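Local coordinates for putative pyridoxal phosphate-dependent transferase (Clostridium difficile, PDB 4DQ6), which is a putative pyridoxal phosphate-dependent transferase of the class I and II aminotransferase family, with pyridoxal-5'-phosphate bound in its pocket, at residues H84-K89 with T230-A235. Sequence-based numbering, arbitrary orientation.
Sequences HNWKIK and TITCMA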
loop_
_atom_site.group_PDB
_atom_site.type_symbol
_atom_site.label_atom_id
_atom_site.label_comp_id
_atom_site.label_asym_id
_atom_site.label_seq_id
_atom_site.Cartn_x
_atom_site.Cartn_y
_atom_site.Cartn_z
ATOM N N HIS A 84 12.111 3.903 24.251
ATOM C CA HIS A 84 11.756 2.634 24.907
ATOM C C HIS A 84 12.938 1.908 25.451
ATOM O O HIS A 84 12.774 0.817 26.015
ATOM C CB HIS A 84 11.033 1.737 23.960
ATOM C CG HIS A 84 9.854 2.374 23.309
ATOM N ND1 HIS A 84 8.865 2.947 24.026
ATOM C CD2 HIS A 84 9.495 2.479 21.991
ATOM C CE1 HIS A 84 7.949 3.447 23.182
ATOM N NE2 HIS A 84 8.341 3.164 21.939
ATOM N N ASN A 85 14.132 2.445 25.309
ATOM C CA ASN A 85 15.351 1.761 25.746
ATOM C C ASN A 85 15.475 0.372 25.120
ATOM O O ASN A 85 15.992 -0.559 25.740
ATOM C CB ASN A 85 15.383 1.648 27.273
ATOM C CG ASN A 85 16.792 1.662 27.820
ATOM O OD1 ASN A 85 17.706 2.378 27.322
ATOM N ND2 ASN A 85 16.998 0.884 28.891
ATOM N N TRP A 86 15.090 0.264 23.871
ATOM C CA TRP A 86 15.156 -0.983 23.138
ATOM C C TRP A 86 16.102 -0.771 21.975
ATOM O O TRP A 86 15.804 0.028 21.059
ATOM C CB TRP A 86 13.768 -1.344 22.656
ATOM C CG TRP A 86 13.720 -2.641 21.936
ATOM C CD1 TRP A 86 14.560 -3.719 22.079
ATOM C CD2 TRP A 86 12.733 -3.031 20.965
ATOM N NE1 TRP A 86 14.180 -4.742 21.236
ATOM C CE2 TRP A 86 13.055 -4.383 20.571
ATOM C CE3 TRP A 86 11.625 -2.407 20.413
ATOM C CZ2 TRP A 86 12.339 -5.030 19.587
ATOM C CZ3 TRP A 86 10.905 -3.090 19.428
ATOM C CH2 TRP A 86 11.241 -4.369 19.080
ATOM N N LYS A 87 17.243 -1.434 22.024
ATOM C CA LYS A 87 18.206 -1.352 20.942
ATOM C C LYS A 87 17.911 -2.429 19.918
ATOM O O LYS A 87 17.968 -3.626 20.221
ATOM C CB LYS A 87 19.653 -1.531 21.425
ATOM C CG LYS A 87 20.710 -1.371 20.291
ATOM C CD LYS A 87 20.866 0.098 19.813
ATOM C CE LYS A 87 21.343 1.035 20.946
ATOM N NZ LYS A 87 21.912 2.393 20.651
ATOM N N ILE A 88 17.568 -1.994 18.712
ATOM C CA ILE A 88 17.369 -2.891 17.572
ATOM C C ILE A 88 18.422 -2.628 16.503
ATOM O O ILE A 88 19.208 -1.658 16.593
ATOM C CB ILE A 88 15.959 -2.748 16.948
ATOM C CG1 ILE A 88 15.720 -1.370 16.273
ATOM C CG2 ILE A 88 14.879 -2.986 18.012
ATOM C CD1 ILE A 88 14.657 -1.414 15.126
ATOM N N LYS A 89 18.478 -3.527 15.515
ATOM C CA LYS A 89 19.327 -3.314 14.348
ATOM C C LYS A 89 18.428 -2.909 13.189
ATOM O O LYS A 89 17.353 -3.459 13.027
ATOM C CB LYS A 89 20.073 -4.578 14.000
ATOM C CG LYS A 89 21.091 -4.956 15.088
ATOM C CD LYS A 89 21.795 -6.262 14.739
ATOM C CE LYS A 89 22.650 -6.781 15.888
ATOM N NZ LYS A 89 23.859 -5.957 16.148
ATOM N N THR A 230 9.758 -13.247 19.475
ATOM C CA THR A 230 8.761 -12.151 19.332
ATOM C C THR A 230 9.020 -11.387 18.032
ATOM O O THR A 230 10.138 -10.980 17.756
ATOM C CB THR A 230 8.858 -11.201 20.525
ATOM O OG1 THR A 230 8.771 -11.975 21.739
ATOM C CG2 THR A 230 7.735 -10.124 20.488
ATOM N N ILE A 231 7.970 -11.196 17.234
ATOM C CA ILE A 231 7.986 -10.320 16.066
ATOM C C ILE A 231 7.096 -9.128 16.450
ATOM O O ILE A 231 6.041 -9.333 17.025
ATOM C CB ILE A 231 7.395 -11.075 14.870
ATOM C CG1 ILE A 231 8.331 -12.236 14.510
ATOM C CG2 ILE A 231 7.168 -10.169 13.664
ATOM C CD1 ILE A 231 7.766 -13.267 13.520
ATOM N N THR A 232 7.563 -7.919 16.183
ATOM C CA THR A 232 6.908 -6.687 16.662
ATOM C C THR A 232 6.482 -5.760 15.559
ATOM O O THR A 232 7.258 -5.481 14.633
ATOM C CB THR A 232 7.869 -5.908 17.564
ATOM O OG1 THR A 232 8.407 -6.802 18.578
ATOM C CG2 THR A 232 7.201 -4.795 18.295
ATOM N N CYS A 233 5.228 -5.324 15.596
ATOM C CA CYS A 233 4.693 -4.367 14.635
ATOM C C CYS A 233 4.502 -3.030 15.351
ATOM O O CYS A 233 3.933 -3.002 16.436
ATOM C CB CYS A 233 3.366 -4.792 14.078
ATOM S SG CYS A 233 3.433 -6.350 13.204
ATOM N N MET A 234 5.021 -1.960 14.752
ATOM C CA MET A 234 4.911 -0.562 15.242
ATOM C C MET A 234 4.699 0.354 14.065
ATOM O O MET A 234 4.848 -0.068 12.927
ATOM C CB MET A 234 6.107 -0.127 16.043
ATOM C CG MET A 234 6.233 -0.813 17.440
ATOM S SD MET A 234 7.860 -0.401 18.156
ATOM C CE MET A 234 7.637 -0.857 19.904
ATOM N N ALA A 235 4.382 1.626 14.321
ATOM C CA ALA A 235 4.135 2.534 13.213
ATOM C C ALA A 235 4.144 3.934 13.803
ATOM O O ALA A 235 3.887 4.088 14.992
ATOM C CB ALA A 235 2.771 2.301 12.588
#
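W86 directs the six-membered part of its indole at two side chains of strand 230-234, T232 and M234, and meets each with a different ring atom. CH2 lies 3.8 Å from OG1 of T232, a van der Waals contact in which the threonine approaches the ring obliquely, its CB and CG2 close behind. The neighbouring CZ3 touches the terminal methyl of M234, CZ3 to CE being 4.0 Å. With CG anti to the backbone N (chi1 -178°), the indole extends from the loop to bridge the gap to the strand, the nearest CA atoms of the two segments, those of H84 and M234, being 12.3 Å apart. M234 reaches back with a chain extended beyond CG, bringing CE into the corner between the indole and the imidazole of H84, where the contact of CE with CD2 of H84, at 4.4 Å, is the looser one. Within the loop, CG2 of I88 sits over the centre of one indole face, 3.4 Å above the plane. L80 of helix 70-84 also touches W86, I88 and M234, and V251 of the adjacent strand meets the indole. This buried, largely apolar cluster packs helix 70-84 and its following loop against the central mixed sheet of the large, PLP-binding domain characteristic of fold-type I enzymes.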